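Local coordinates for protein Phenylalanine/tyrosine ammonia-lyase (Rhodosporidium toruloides, PDB 1Y2M) that catalyses the non-oxidative deamination of L-phenylalanine and L-tyrosine to trans-cinnamate and p-coumarate, working as a homotetramer, at residues D536-A539 and I540-E543; A582-L585 and E586-N589; I243-A246 and R247-M250. All blocks are in the same frame, centred on the assembly; numbering follows the deposited sequence.

Contacts 1 and 2 belong to consecutive helices, 506-560 and 570-587, and lie with their centres about 15 Å apart on the same side of the chain's centre; contact 3 sits on the opposite side, about 60 Å from contact 1 and about 69 Å from contact 2 between centres. Each is partly buried. Contact 1 lies mid-helix, with regular backbone bonds and an i to i+3 salt bridge, and no other subunit touches it. Contact 2 is a fraying helix C-terminus, where an arginine-glutamine pair meets its copy in a second subunit. Contact 3 is the passage from strand 240-245 into helix 246-252, where a carboxylate caps the helix start beside small apolar contacts.

Contact 1. Residues D536-A539 and I540-E543; sequences DLRA and IEFE
Arg-538 and Glu-541 run side by side in the same direction, one turn apart, and join in a salt bridge in which Arg-538 NH1 donates to Glu-541 OE1 over 2.9 Å. OE1 accepts the N-H on its syn lone pair and the carboxylate lies at the guanidinium edge, yet the two planes are turned 70° from each other. Glu-541 stands out from the helix as an extended chain, and Arg-538, bent at chi2 (70°) and again at chi3, swings alongside it, bringing CD to 3.4 Å from the same OE1. These residues belong to helix 506-560, one of the long helices of the PAL/histidase fold, and regular i to i+4 bonds such as Phe-542 N to Arg-538 O, 2.9 Å, carry the backbone through. The aliphatic part of Arg-538 also lies over one face of the Phe-542 ring, CG being 4.1 Å from CE1. Beyond the segment the guanidinium is held by the carbonyls of Ala-303, Asn-449 and Arg-450, and Glu-541 OE2 pairs with Lys-545. Elsewhere round the helix, Leu-537 CD2 meets Ile-540 CD1 at 4.2 Å, while Ile-540 also packs on Val-640 and Phe-644 of helix 619-646.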
loop_
_atom_site.group_PDB
_atom_site.type_symbol
_atom_site.label_atom_id
_atom_site.label_comp_id
_atom_site.label_asym_id
_atom_site.label_seq_id
_atom_site.Cartn_x
_atom_site.Cartn_y
_atom_site.Cartn_z
ATOM N N ASP B 536 -32.990 4.082 -21.856
ATOM C CA ASP B 536 -34.378 4.476 -22.001
ATOM C C ASP B 536 -34.511 5.972 -22.336
ATOM O O ASP B 536 -35.349 6.348 -23.136
ATOM C CB ASP B 536 -35.079 4.115 -20.703
ATOM C CG ASP B 536 -35.432 2.660 -20.627
ATOM O OD1 ASP B 536 -35.608 1.989 -21.693
ATOM O OD2 ASP B 536 -35.617 2.148 -19.479
ATOM N N LEU B 537 -33.705 6.824 -21.715
ATOM C CA LEU B 537 -33.758 8.271 -22.012
ATOM C C LEU B 537 -33.273 8.570 -23.431
ATOM O O LEU B 537 -33.807 9.464 -24.152
ATOM C CB LEU B 537 -32.958 9.069 -20.990
ATOM C CG LEU B 537 -33.548 9.054 -19.560
ATOM C CD1 LEU B 537 -32.576 9.754 -18.563
ATOM C CD2 LEU B 537 -34.914 9.691 -19.536
ATOM N N ARG B 538 -32.243 7.846 -23.843
ATOM C CA ARG B 538 -31.806 7.982 -25.223
ATOM C C ARG B 538 -32.873 7.545 -26.220
ATOM O O ARG B 538 -33.079 8.142 -27.287
ATOM C CB ARG B 538 -30.516 7.220 -25.460
ATOM C CG ARG B 538 -29.838 7.615 -26.779
ATOM C CD ARG B 538 -29.262 9.008 -26.761
ATOM N NE ARG B 538 -27.974 9.086 -26.063
ATOM C CZ ARG B 538 -27.300 10.213 -25.833
ATOM N NH1 ARG B 538 -27.856 11.379 -26.175
ATOM N NH2 ARG B 538 -26.121 10.171 -25.285
ATOM N N ALA B 539 -33.573 6.472 -25.880
ATOM C CA ALA B 539 -34.646 5.984 -26.764
ATOM C C ALA B 539 -35.767 7.019 -26.884
ATOM O O ALA B 539 -36.300 7.190 -28.007
ATOM C CB ALA B 539 -35.166 4.677 -26.261
ATOM N N ILE B 540 -36.123 7.675 -25.764
ATOM C CA ILE B 540 -37.079 8.805 -25.776
ATOM C C ILE B 540 -36.602 9.935 -26.707
ATOM O O ILE B 540 -37.370 10.462 -27.524
ATOM C CB ILE B 540 -37.324 9.346 -24.334
ATOM C CG1 ILE B 540 -38.156 8.344 -23.578
ATOM C CG2 ILE B 540 -38.012 10.682 -24.350
ATOM C CD1 ILE B 540 -38.166 8.576 -22.034
ATOM N N GLU B 541 -35.324 10.262 -26.614
ATOM C CA GLU B 541 -34.730 11.251 -27.506
ATOM C C GLU B 541 -34.897 10.838 -28.960
ATOM O O GLU B 541 -35.306 11.638 -29.798
ATOM C CB GLU B 541 -33.263 11.437 -27.199
ATOM C CG GLU B 541 -32.523 12.327 -28.163
ATOM C CD GLU B 541 -31.019 12.385 -27.886
ATOM O OE1 GLU B 541 -30.577 12.090 -26.756
ATOM O OE2 GLU B 541 -30.263 12.693 -28.822
ATOM N N PHE B 542 -34.612 9.580 -29.253
ATOM C CA PHE B 542 -34.779 9.075 -30.622
ATOM C C PHE B 542 -36.223 9.110 -31.104
ATOM O O PHE B 542 -36.487 9.515 -32.245
ATOM C CB PHE B 542 -34.246 7.660 -30.726
ATOM C CG PHE B 542 -32.739 7.571 -30.851
ATOM C CD1 PHE B 542 -31.909 8.649 -30.583
ATOM C CD2 PHE B 542 -32.162 6.378 -31.247
ATOM C CE1 PHE B 542 -30.502 8.538 -30.684
ATOM C CE2 PHE B 542 -30.784 6.254 -31.359
ATOM C CZ PHE B 542 -29.960 7.329 -31.078
ATOM N N GLU B 543 -37.167 8.708 -30.241
ATOM C CA GLU B 543 -38.594 8.780 -30.617
ATOM C C GLU B 543 -39.042 10.205 -30.881
ATOM O O GLU B 543 -39.770 10.470 -31.856
ATOM C CB GLU B 543 -39.504 8.174 -29.547
ATOM C CG GLU B 543 -39.302 6.697 -29.385
ATOM C CD GLU B 543 -39.683 5.930 -30.615
ATOM O OE1 GLU B 543 -40.829 6.078 -31.068
ATOM O OE2 GLU B 543 -38.829 5.213 -31.163
#

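Contact 2. Residues A582-L585 and E586-N589; sequences AKRL and EQTN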
loop_
_atom_site.group_PDB
_atom_site.type_symbol
_atom_site.label_atom_id
_atom_site.label_comp_id
_atom_site.label_asym_id
_atom_site.label_seq_id
_atom_site.Cartn_x
_atom_site.Cartn_y
_atom_site.Cartn_z
ATOM N N ALA B 582 -29.292 21.276 -32.813
ATOM C CA ALA B 582 -28.582 20.092 -32.315
ATOM C C ALA B 582 -27.463 20.501 -31.398
ATOM O O ALA B 582 -27.328 19.988 -30.279
ATOM C CB ALA B 582 -28.018 19.255 -33.478
ATOM N N LYS B 583 -26.639 21.418 -31.873
ATOM C CA LYS B 583 -25.460 21.799 -31.115
ATOM C C LYS B 583 -25.881 22.436 -29.780
ATOM O O LYS B 583 -25.323 22.123 -28.718
ATOM C CB LYS B 583 -24.587 22.733 -31.931
ATOM C CG LYS B 583 -23.365 23.259 -31.187
ATOM C CD LYS B 583 -22.097 23.386 -32.071
ATOM C CE LYS B 583 -21.115 22.186 -31.892
ATOM N NZ LYS B 583 -20.439 21.804 -33.176
ATOM N N ARG B 584 -26.910 23.273 -29.811
ATOM C CA ARG B 584 -27.330 23.958 -28.586
ATOM C C ARG B 584 -27.974 22.987 -27.582
ATOM O O ARG B 584 -27.692 23.046 -26.394
ATOM C CB ARG B 584 -28.310 25.101 -28.908
ATOM C CG ARG B 584 -28.781 25.905 -27.702
ATOM C CD ARG B 584 -27.603 26.421 -26.866
ATOM N NE ARG B 584 -28.060 27.265 -25.756
ATOM C CZ ARG B 584 -27.264 27.780 -24.842
ATOM N NH1 ARG B 584 -25.971 27.494 -24.854
ATOM N NH2 ARG B 584 -27.764 28.520 -23.873
ATOM N N LEU B 585 -28.856 22.132 -28.046
ATOM C CA LEU B 585 -29.552 21.230 -27.116
ATOM C C LEU B 585 -28.591 20.315 -26.374
ATOM O O LEU B 585 -28.852 19.974 -25.219
ATOM C CB LEU B 585 -30.606 20.418 -27.841
ATOM C CG LEU B 585 -31.803 21.226 -28.317
ATOM C CD1 LEU B 585 -32.510 20.439 -29.412
ATOM C CD2 LEU B 585 -32.751 21.527 -27.158
ATOM N N GLU B 586 -27.487 19.921 -27.010
ATOM C CA GLU B 586 -26.496 19.044 -26.335
ATOM C C GLU B 586 -25.994 19.675 -25.050
ATOM O O GLU B 586 -25.567 18.985 -24.123
ATOM C CB GLU B 586 -25.320 18.738 -27.261
ATOM C CG GLU B 586 -24.194 17.965 -26.581
ATOM C CD GLU B 586 -23.301 17.146 -27.534
ATOM O OE1 GLU B 586 -23.724 16.838 -28.677
ATOM O OE2 GLU B 586 -22.177 16.784 -27.095
ATOM N N GLN B 587 -26.048 20.995 -24.970
ATOM C CA GLN B 587 -25.473 21.694 -23.862
ATOM C C GLN B 587 -26.481 22.275 -22.869
ATOM O O GLN B 587 -26.089 22.777 -21.831
ATOM C CB GLN B 587 -24.452 22.727 -24.365
ATOM C CG GLN B 587 -24.998 23.913 -24.984
ATOM C CD GLN B 587 -23.994 24.696 -25.863
ATOM O OE1 GLN B 587 -24.415 25.449 -26.688
ATOM N NE2 GLN B 587 -22.688 24.538 -25.637
ATOM N N THR B 588 -27.766 22.162 -23.163
ATOM C CA THR B 588 -28.810 22.634 -22.269
ATOM C C THR B 588 -29.575 21.474 -21.634
ATOM O O THR B 588 -30.715 21.636 -21.201
ATOM C CB THR B 588 -29.767 23.557 -22.994
ATOM O OG1 THR B 588 -30.349 22.878 -24.110
ATOM C CG2 THR B 588 -28.979 24.777 -23.513
ATOM N N ASN B 589 -28.879 20.361 -21.443
ATOM C CA ASN B 589 -29.464 19.173 -20.878
ATOM C C ASN B 589 -29.711 19.249 -19.345
ATOM O O ASN B 589 -30.314 18.329 -18.778
ATOM C CB ASN B 589 -28.676 17.911 -21.287
ATOM C CG ASN B 589 -27.146 18.027 -21.016
ATOM O OD1 ASN B 589 -26.573 19.140 -20.985
ATOM N ND2 ASN B 589 -26.480 16.862 -20.820
#
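Arg-584 O accepts Gln-587 N at 3.0 Å and, weakly, Thr-588 N as well, so that the i to i+4 pattern still kept by Glu-586 N and Ala-582 O gives way to i to i+3 bonding, continued by Thr-588 N to Leu-585 O at 3.2 Å, as helix 570-587 runs out. Over this loosening end the side chain of Arg-584 turns forward. Its CG stands trans to the backbone N (chi1 -178°) and a single bend at chi2 carries the guanidinium to the two residues of the next turn. Gln-587 crosses it at about a right angle: OE1 sits at the guanidinium edge, 3.2 Å from Arg-584 NH1, in a nearly straight bond (165° at the hydrogen). OE1 lies in the guanidinium plane, but NH1 stands well above the plane of the Gln-587 carbonyl. Thr-588 takes one face instead, its CG2 lying 3.4 Å above the guanidinium plane, toward the rim, and 3.5 Å from Arg-584 NE. Asp-599 on helix 593-611 forms a salt bridge with Arg-584 NE, and Arg-596 of that helix donates to both Thr-588 OG1 and Leu-585 O. At the subunit interface Arg-584 NH1 also bonds Gln-587 OE1 of the second subunit, and the reverse bond is made too. Two arginines thus come close across this interface; the shared glutamine oxygens between them, together with the salt bridge from Asp-599 to Arg-584, probably ease the mutual repulsion of the like charges.

Contact 3. Residues I243-A246 and R247-M250; sequences ILYA and REAM
Glu-248 folds back over the start of its helix and offers OE1 to the backbone N of Tyr-245, 3.1 Å away. The bond is bent (144° at the hydrogen), and the N-H reaches the carboxylate from above its plane. With CG placed trans to the carbonyl carbon (chi1 -62°) and the rest of the chain extended, Glu-248 lies alongside Tyr-245, both side chains pointing the same way. Its OE1 meets the edge of the tyrosine ring, 3.8 Å from CD2, and the ring and carboxylate planes are 76° apart. The same oxygen comes to 3.7 Å from Leu-244 CB. Tyr-245 occupies the N-cap position, and the return of the residue three places on to the N-cap amide is the glutamate half of a capping box; the tyrosine side chain has no part in the capping. This cap marks the passage from strand 240-245, an outermost strand of a small antiparallel sheet within this chain, into helix 246-252. The carboxylate's negative charge at this helix start probably interacts favourably with the helix dipole. Ala-246 opens the helix proper. Its carbonyl receives Met-250 N at 2.9 Å, one residue after Tyr-245 O has taken Ala-249 N at 3.0 Å. Selenomethionine Met-250, bent at chi3, curls its methyl back over the first turn until CE is 4.0 Å from Ala-246 CB. Leu-244 points toward the helix and sets CD1 4.4 Å from Ala-249 CB. Ala-246 and Ala-249 both rest on Val-233 of the neighbouring strand 232-237, and that valine also pairs with Leu-244 through the backbone, while Met-250 packs on Pro-257.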
loop_
_atom_site.group_PDB
_atom_site.type_symbol
_atom_site.label_atom_id
_atom_site.label_comp_id
_atom_site.label_asym_id
_atom_site.label_seq_id
_atom_site.Cartn_x
_atom_site.Cartn_y
_atom_site.Cartn_z
ATOM N N ILE B 243 -26.329 -25.246 14.941
ATOM C CA ILE B 243 -24.928 -25.523 15.240
ATOM C C ILE B 243 -24.884 -26.480 16.399
ATOM O O ILE B 243 -25.370 -26.185 17.473
ATOM C CB ILE B 243 -24.101 -24.249 15.545
ATOM C CG1 ILE B 243 -24.029 -23.356 14.290
ATOM C CG2 ILE B 243 -22.636 -24.612 15.926
ATOM C CD1 ILE B 243 -23.524 -21.929 14.548
ATOM N N LEU B 244 -24.324 -27.660 16.163
ATOM C CA LEU B 244 -24.276 -28.737 17.107
ATOM C C LEU B 244 -22.836 -29.231 17.321
ATOM O O LEU B 244 -21.934 -28.981 16.513
ATOM C CB LEU B 244 -25.083 -29.912 16.536
ATOM C CG LEU B 244 -26.512 -29.695 16.093
ATOM C CD1 LEU B 244 -27.059 -30.935 15.444
ATOM C CD2 LEU B 244 -27.372 -29.285 17.281
ATOM N N TYR B 245 -22.609 -29.922 18.414
ATOM C CA TYR B 245 -21.354 -30.626 18.547
ATOM C C TYR B 245 -21.247 -31.653 17.435
ATOM O O TYR B 245 -22.259 -32.236 16.987
ATOM C CB TYR B 245 -21.205 -31.261 19.917
ATOM C CG TYR B 245 -20.929 -30.215 20.944
ATOM C CD1 TYR B 245 -19.637 -29.696 21.109
ATOM C CD2 TYR B 245 -21.961 -29.709 21.739
ATOM C CE1 TYR B 245 -19.397 -28.653 22.052
ATOM C CE2 TYR B 245 -21.734 -28.703 22.671
ATOM C CZ TYR B 245 -20.461 -28.195 22.841
ATOM O OH TYR B 245 -20.232 -27.200 23.793
ATOM N N ALA B 246 -20.014 -31.880 16.978
ATOM C CA ALA B 246 -19.786 -32.787 15.844
ATOM C C ALA B 246 -20.394 -34.157 16.097
ATOM O O ALA B 246 -21.030 -34.706 15.202
ATOM C CB ALA B 246 -18.341 -32.932 15.530
ATOM N N ARG B 247 -20.198 -34.717 17.294
ATOM C CA ARG B 247 -20.801 -36.051 17.580
ATOM C C ARG B 247 -22.318 -36.081 17.535
ATOM O O ARG B 247 -22.899 -37.017 17.032
ATOM C CB ARG B 247 -20.284 -36.601 18.906
ATOM C CG ARG B 247 -18.847 -37.048 18.784
ATOM C CD ARG B 247 -18.368 -37.648 20.046
ATOM N NE ARG B 247 -17.015 -38.139 19.851
ATOM C CZ ARG B 247 -16.674 -39.397 19.613
ATOM N NH1 ARG B 247 -17.561 -40.392 19.628
ATOM N NH2 ARG B 247 -15.402 -39.685 19.430
ATOM N N GLU B 248 -22.973 -35.030 18.018
ATOM C CA GLU B 248 -24.429 -34.917 17.895
ATOM C C GLU B 248 -24.852 -34.919 16.427
ATOM O O GLU B 248 -25.796 -35.647 16.046
ATOM C CB GLU B 248 -24.937 -33.650 18.562
ATOM C CG GLU B 248 -24.673 -33.609 20.023
ATOM C CD GLU B 248 -24.983 -32.251 20.661
ATOM O OE1 GLU B 248 -24.959 -31.163 20.008
ATOM O OE2 GLU B 248 -25.189 -32.274 21.892
ATOM N N ALA B 249 -24.179 -34.132 15.605
ATOM C CA ALA B 249 -24.555 -34.062 14.199
ATOM C C ALA B 249 -24.352 -35.413 13.536
ATOM O O ALA B 249 -25.203 -35.889 12.782
ATOM C CB ALA B 249 -23.756 -32.973 13.460
HETATM N N MSE B 250 -23.233 -36.063 13.823
HETATM C CA MSE B 250 -22.947 -37.338 13.208
HETATM C C MSE B 250 -23.978 -38.383 13.583
HETATM O O MSE B 250 -24.359 -39.228 12.757
HETATM C CB MSE B 250 -21.560 -37.807 13.571
HETATM C CG MSE B 250 -20.535 -37.013 12.772
HETATM SE SE MSE B 250 -18.715 -37.694 12.925
HETATM C CE MSE B 250 -18.352 -36.852 14.756
#